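Local coordinates for sulfate adenylyltransferase, adenylylsulfate kinase (Thiobacillus denitrificans, PDB 3CR8), which is an APS kinase that probably phosphorylates adenosine 5'-phosphosulfate with ATP to make 3'-phosphoadenylyl sulfate, next to a domain related to ATP sulfurylase, at residues Phe158-Arg172 with Arg249-Ile262. Sequence-based numbering, arbitrary orientation.
Sequences FVRRGWRRIIAWQAR and RAIVARNFGCSLLI
A168 CB meets C258 SG at 3.5 Å, and SG also approaches I166 CG2, so that I166, A168, C258 and L261 form the apolar layer on the sheet face turned to helix 244-256. A chi1 of -50° keeps C258 SG on the side of its own backbone N, where it meets A168 CB and I166 CG2. On the other face, I167 CG2 touches I262 CG1 at 3.7 Å and also lies near L260 CB. Between the two layers, strands 166-169 and 260-262 run parallel with their axes 28° apart, pairing I167 with L260 and A168 with L261. The bonds alternate between the strands: L260 N donates to I166 O, A168 N to L260 O at 2.9 Å, and I262 N to A168 O. I166 O also receives a weak bond from S259 N. At the helix C-terminus, G257 closes a Schellman motif, and the F158 ring turns its edge to F256 O, with CE2 3.5 Å away. Farther along, Q170 drops over the helix: its NE2 lies 3.6 Å from A253 CB, while OE1 takes a long, weak bond from R249 NE (3.5 Å) in the guanidinium plane. R172 NH2 is modelled over one face of that guanidinium, the two planes 81° apart; these are donors without a bond, and their closeness is doubtful at this resolution. In the five-stranded parallel sheet of the ATP-sulfurylase region, with order 3-2-1-4-5 as in Rossmann-like folds, these are the first and fourth strands, flanked by strands 193-196 and 299-301; helix 177-189 covers the I167 face.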
loop_
_atom_site.group_PDB
_atom_site.type_symbol
_atom_site.label_atom_id
_atom_site.label_comp_id
_atom_site.label_asym_id
_atom_site.label_seq_id
_atom_site.Cartn_x
_atom_site.Cartn_y
_atom_site.Cartn_z
ATOM N N PHE A 158 -35.214 15.789 15.542
ATOM C CA PHE A 158 -35.925 14.534 15.448
ATOM C C PHE A 158 -37.162 14.645 14.561
ATOM O O PHE A 158 -37.487 13.738 13.802
ATOM C CB PHE A 158 -36.321 14.063 16.844
ATOM C CG PHE A 158 -35.166 13.590 17.663
ATOM C CD1 PHE A 158 -33.991 13.148 17.050
ATOM C CD2 PHE A 158 -35.250 13.550 19.046
ATOM C CE1 PHE A 158 -32.927 12.711 17.813
ATOM C CE2 PHE A 158 -34.183 13.102 19.813
ATOM C CZ PHE A 158 -33.025 12.689 19.202
ATOM N N VAL A 159 -37.866 15.759 14.645
ATOM C CA VAL A 159 -39.140 15.835 13.942
ATOM C C VAL A 159 -38.972 16.026 12.431
ATOM O O VAL A 159 -39.757 15.481 11.636
ATOM C CB VAL A 159 -40.111 16.882 14.579
ATOM C CG1 VAL A 159 -41.261 17.186 13.651
ATOM C CG2 VAL A 159 -40.676 16.349 15.877
ATOM N N ARG A 160 -37.950 16.784 12.049
ATOM C CA ARG A 160 -37.610 16.950 10.651
ATOM C C ARG A 160 -37.070 15.628 10.107
ATOM O O ARG A 160 -37.378 15.222 8.981
ATOM C CB ARG A 160 -36.550 18.036 10.476
ATOM C CG ARG A 160 -36.966 19.405 10.941
ATOM C CD ARG A 160 -35.893 20.430 10.616
ATOM N NE ARG A 160 -34.719 20.322 11.479
ATOM C CZ ARG A 160 -34.585 20.979 12.622
ATOM N NH1 ARG A 160 -35.561 21.772 13.031
ATOM N NH2 ARG A 160 -33.487 20.845 13.348
ATOM N N ARG A 161 -36.280 14.943 10.914
ATOM C CA ARG A 161 -35.734 13.666 10.498
ATOM C C ARG A 161 -36.798 12.596 10.399
ATOM O O ARG A 161 -36.531 11.495 9.923
ATOM C CB ARG A 161 -34.644 13.241 11.461
ATOM C CG ARG A 161 -33.401 14.026 11.260
ATOM C CD ARG A 161 -32.411 13.201 10.512
ATOM N NE ARG A 161 -31.407 12.720 11.440
ATOM C CZ ARG A 161 -30.539 11.768 11.165
ATOM N NH1 ARG A 161 -30.560 11.172 9.990
ATOM N NH2 ARG A 161 -29.665 11.407 12.079
ATOM N N GLY A 162 -38.003 12.927 10.851
ATOM C CA GLY A 162 -39.113 11.990 10.843
ATOM C C GLY A 162 -39.003 10.855 11.851
ATOM O O GLY A 162 -39.700 9.863 11.733
ATOM N N TRP A 163 -38.127 11.010 12.836
ATOM C CA TRP A 163 -37.860 9.988 13.830
ATOM C C TRP A 163 -38.976 9.964 14.854
ATOM O O TRP A 163 -39.621 10.974 15.069
ATOM C CB TRP A 163 -36.564 10.325 14.565
ATOM C CG TRP A 163 -35.299 10.052 13.822
ATOM C CD1 TRP A 163 -35.135 9.948 12.476
ATOM C CD2 TRP A 163 -34.015 9.881 14.402
ATOM N NE1 TRP A 163 -33.819 9.696 12.178
ATOM C CE2 TRP A 163 -33.108 9.654 13.347
ATOM C CE3 TRP A 163 -33.542 9.876 15.715
ATOM C CZ2 TRP A 163 -31.746 9.435 13.560
ATOM C CZ3 TRP A 163 -32.185 9.665 15.932
ATOM C CH2 TRP A 163 -31.297 9.453 14.854
ATOM N N ARG A 164 -39.190 8.822 15.508
ATOM C CA ARG A 164 -40.175 8.727 16.593
ATOM C C ARG A 164 -39.613 8.038 17.843
ATOM O O ARG A 164 -39.556 8.597 18.940
ATOM C CB ARG A 164 -41.409 7.956 16.133
ATOM C CG ARG A 164 -42.276 8.636 15.084
ATOM C CD ARG A 164 -43.459 7.765 14.686
ATOM N NE ARG A 164 -43.096 6.643 13.809
ATOM C CZ ARG A 164 -43.832 5.536 13.657
ATOM N NH1 ARG A 164 -44.966 5.404 14.337
ATOM N NH2 ARG A 164 -43.442 4.555 12.834
ATOM N N ARG A 165 -39.197 6.796 17.654
ATOM C CA ARG A 165 -38.719 5.923 18.720
ATOM C C ARG A 165 -37.190 5.963 18.664
ATOM O O ARG A 165 -36.607 5.740 17.586
ATOM C CB ARG A 165 -39.233 4.510 18.423
ATOM C CG ARG A 165 -38.927 3.443 19.422
ATOM C CD ARG A 165 -38.997 2.105 18.721
ATOM N NE ARG A 165 -39.402 1.044 19.622
ATOM C CZ ARG A 165 -40.652 0.637 19.723
ATOM N NH1 ARG A 165 -41.583 1.217 18.972
ATOM N NH2 ARG A 165 -40.964 -0.342 20.563
ATOM N N ILE A 166 -36.550 6.237 19.811
ATOM C CA ILE A 166 -35.119 6.546 19.860
ATOM C C ILE A 166 -34.426 5.984 21.102
ATOM O O ILE A 166 -34.799 6.305 22.239
ATOM C CB ILE A 166 -34.899 8.078 19.802
ATOM C CG1 ILE A 166 -35.596 8.686 18.579
ATOM C CG2 ILE A 166 -33.440 8.411 19.775
ATOM C CD1 ILE A 166 -35.733 10.199 18.631
ATOM N N ILE A 167 -33.416 5.143 20.864
ATOM C CA ILE A 167 -32.480 4.745 21.905
ATOM C C ILE A 167 -31.412 5.823 22.054
ATOM O O ILE A 167 -30.850 6.305 21.064
ATOM C CB ILE A 167 -31.741 3.459 21.539
ATOM C CG1 ILE A 167 -32.641 2.528 20.762
ATOM C CG2 ILE A 167 -31.177 2.760 22.780
ATOM C CD1 ILE A 167 -31.994 1.193 20.529
ATOM N N ALA A 168 -31.116 6.172 23.300
ATOM C CA ALA A 168 -30.042 7.100 23.600
ATOM C C ALA A 168 -28.911 6.369 24.277
ATOM O O ALA A 168 -29.141 5.421 25.027
ATOM C CB ALA A 168 -30.540 8.206 24.484
ATOM N N TRP A 169 -27.696 6.815 23.993
ATOM C CA TRP A 169 -26.501 6.299 24.628
ATOM C C TRP A 169 -25.789 7.557 25.125
ATOM O O TRP A 169 -25.347 8.397 24.329
ATOM C CB TRP A 169 -25.662 5.515 23.605
ATOM C CG TRP A 169 -24.330 5.109 24.092
ATOM C CD1 TRP A 169 -23.184 5.853 24.089
ATOM C CD2 TRP A 169 -23.984 3.845 24.640
ATOM N NE1 TRP A 169 -22.147 5.124 24.615
ATOM C CE2 TRP A 169 -22.616 3.894 24.969
ATOM C CE3 TRP A 169 -24.693 2.681 24.882
ATOM C CZ2 TRP A 169 -21.957 2.825 25.529
ATOM C CZ3 TRP A 169 -24.029 1.618 25.442
ATOM C CH2 TRP A 169 -22.676 1.694 25.757
ATOM N N GLN A 170 -25.734 7.713 26.442
ATOM C CA GLN A 170 -25.193 8.917 27.039
ATOM C C GLN A 170 -23.755 8.737 27.469
ATOM O O GLN A 170 -23.441 8.822 28.645
ATOM C CB GLN A 170 -26.056 9.336 28.222
ATOM C CG GLN A 170 -27.230 10.235 27.810
ATOM C CD GLN A 170 -28.475 10.123 28.706
ATOM O OE1 GLN A 170 -28.412 9.709 29.862
ATOM N NE2 GLN A 170 -29.611 10.498 28.159
ATOM N N ALA A 171 -22.878 8.516 26.497
ATOM C CA ALA A 171 -21.497 8.117 26.759
ATOM C C ALA A 171 -20.741 9.012 27.734
ATOM O O ALA A 171 -20.930 10.226 27.748
ATOM C CB ALA A 171 -20.735 8.010 25.461
ATOM N N ARG A 172 -19.886 8.394 28.542
ATOM C CA ARG A 172 -18.980 9.135 29.404
ATOM C C ARG A 172 -17.528 8.834 29.043
ATOM O O ARG A 172 -16.608 9.385 29.656
ATOM C CB ARG A 172 -19.235 8.819 30.874
ATOM C CG ARG A 172 -19.045 7.359 31.216
ATOM C CD ARG A 172 -19.684 7.051 32.562
ATOM N NE ARG A 172 -21.138 7.174 32.494
ATOM C CZ ARG A 172 -21.968 6.147 32.321
ATOM N NH1 ARG A 172 -21.498 4.899 32.218
ATOM N NH2 ARG A 172 -23.277 6.367 32.262
ATOM N N ARG A 249 -31.206 10.140 34.584
ATOM C CA ARG A 249 -30.715 10.161 33.221
ATOM C C ARG A 249 -31.825 9.724 32.291
ATOM O O ARG A 249 -32.000 10.272 31.203
ATOM C CB ARG A 249 -29.471 9.293 33.087
ATOM C CG ARG A 249 -28.236 9.966 33.632
ATOM C CD ARG A 249 -27.129 8.981 33.840
ATOM N NE ARG A 249 -26.875 8.218 32.629
ATOM C CZ ARG A 249 -26.340 7.007 32.630
ATOM N NH1 ARG A 249 -26.029 6.433 33.783
ATOM N NH2 ARG A 249 -26.132 6.372 31.488
ATOM N N ALA A 250 -32.598 8.748 32.752
ATOM C CA ALA A 250 -33.808 8.299 32.054
ATOM C C ALA A 250 -34.790 9.442 31.862
ATOM O O ALA A 250 -35.480 9.507 30.842
ATOM C CB ALA A 250 -34.476 7.230 32.833
ATOM N N ILE A 251 -34.875 10.330 32.858
ATOM C CA ILE A 251 -35.780 11.468 32.773
ATOM C C ILE A 251 -35.257 12.495 31.815
ATOM O O ILE A 251 -36.021 13.017 31.010
ATOM C CB ILE A 251 -36.040 12.141 34.117
ATOM C CG1 ILE A 251 -36.655 11.135 35.100
ATOM C CG2 ILE A 251 -36.959 13.342 33.928
ATOM C CD1 ILE A 251 -37.418 11.741 36.267
ATOM N N VAL A 252 -33.966 12.790 31.873
ATOM C CA VAL A 252 -33.450 13.743 30.905
ATOM C C VAL A 252 -33.484 13.121 29.516
ATOM O O VAL A 252 -33.718 13.813 28.525
ATOM C CB VAL A 252 -32.058 14.311 31.265
ATOM C CG1 VAL A 252 -31.719 14.064 32.738
ATOM C CG2 VAL A 252 -31.002 13.761 30.352
ATOM N N ALA A 253 -33.294 11.807 29.435
ATOM C CA ALA A 253 -33.402 11.144 28.139
ATOM C C ALA A 253 -34.795 11.380 27.575
ATOM O O ALA A 253 -34.987 11.657 26.384
ATOM C CB ALA A 253 -33.149 9.684 28.275
ATOM N N ARG A 254 -35.781 11.262 28.448
ATOM C CA ARG A 254 -37.143 11.522 28.049
ATOM C C ARG A 254 -37.358 12.955 27.618
ATOM O O ARG A 254 -38.073 13.214 26.649
ATOM C CB ARG A 254 -38.094 11.235 29.184
ATOM C CG ARG A 254 -39.519 11.447 28.754
ATOM C CD ARG A 254 -40.477 11.349 29.895
ATOM N NE ARG A 254 -41.823 11.589 29.426
ATOM C CZ ARG A 254 -42.899 11.292 30.122
ATOM N NH1 ARG A 254 -42.763 10.737 31.314
ATOM N NH2 ARG A 254 -44.100 11.557 29.628
ATOM N N ASN A 255 -36.765 13.897 28.347
ATOM C CA ASN A 255 -36.967 15.303 28.015
ATOM C C ASN A 255 -36.298 15.687 26.705
ATOM O O ASN A 255 -36.730 16.588 26.008
ATOM C CB ASN A 255 -36.553 16.200 29.171
ATOM C CG ASN A 255 -37.584 16.207 30.295
ATOM O OD1 ASN A 255 -38.788 16.138 30.036
ATOM N ND2 ASN A 255 -37.114 16.288 31.550
ATOM N N PHE A 256 -35.261 14.955 26.339
ATOM C CA PHE A 256 -34.621 15.182 25.045
ATOM C C PHE A 256 -35.351 14.506 23.853
ATOM O O PHE A 256 -35.093 14.812 22.686
ATOM C CB PHE A 256 -33.169 14.732 25.100
ATOM C CG PHE A 256 -32.217 15.790 25.594
ATOM C CD1 PHE A 256 -31.700 16.720 24.719
ATOM C CD2 PHE A 256 -31.821 15.834 26.934
ATOM C CE1 PHE A 256 -30.819 17.680 25.159
ATOM C CE2 PHE A 256 -30.953 16.793 27.369
ATOM C CZ PHE A 256 -30.453 17.723 26.481
ATOM N N GLY A 257 -36.270 13.596 24.146
ATOM C CA GLY A 257 -37.038 12.944 23.107
ATOM C C GLY A 257 -36.868 11.428 23.087
ATOM O O GLY A 257 -37.561 10.722 22.350
ATOM N N CYS A 258 -35.950 10.906 23.889
ATOM C CA CYS A 258 -35.653 9.490 23.798
ATOM C C CYS A 258 -36.606 8.654 24.628
ATOM O O CYS A 258 -36.955 9.022 25.751
ATOM C CB CYS A 258 -34.225 9.246 24.260
ATOM S SG CYS A 258 -33.150 10.325 23.465
ATOM N N SER A 259 -37.000 7.509 24.088
ATOM C CA SER A 259 -37.854 6.588 24.835
ATOM C C SER A 259 -37.115 5.311 25.285
ATOM O O SER A 259 -37.710 4.425 25.914
ATOM C CB SER A 259 -39.116 6.249 24.022
ATOM O OG SER A 259 -38.799 5.608 22.799
ATOM N N LEU A 260 -35.829 5.225 24.951
ATOM C CA LEU A 260 -34.991 4.120 25.402
ATOM C C LEU A 260 -33.621 4.637 25.870
ATOM O O LEU A 260 -33.103 5.625 25.359
ATOM C CB LEU A 260 -34.844 3.067 24.299
ATOM C CG LEU A 260 -36.138 2.348 23.912
ATOM C CD1 LEU A 260 -36.727 2.908 22.630
ATOM C CD2 LEU A 260 -35.917 0.845 23.782
ATOM N N LEU A 261 -33.034 3.981 26.856
ATOM C CA LEU A 261 -31.760 4.437 27.382
ATOM C C LEU A 261 -30.851 3.225 27.619
ATOM O O LEU A 261 -31.264 2.217 28.195
ATOM C CB LEU A 261 -31.991 5.165 28.692
ATOM C CG LEU A 261 -31.090 6.328 29.051
ATOM C CD1 LEU A 261 -30.602 6.120 30.465
ATOM C CD2 LEU A 261 -29.937 6.403 28.091
ATOM N N ILE A 262 -29.620 3.292 27.149
ATOM C CA ILE A 262 -28.721 2.204 27.405
ATOM C C ILE A 262 -27.980 2.595 28.676
ATOM O O ILE A 262 -27.707 3.752 28.881
ATOM C CB ILE A 262 -27.779 2.001 26.238
ATOM C CG1 ILE A 262 -28.551 1.436 25.057
ATOM C CG2 ILE A 262 -26.719 1.035 26.622
ATOM C CD1 ILE A 262 -27.748 1.366 23.797
#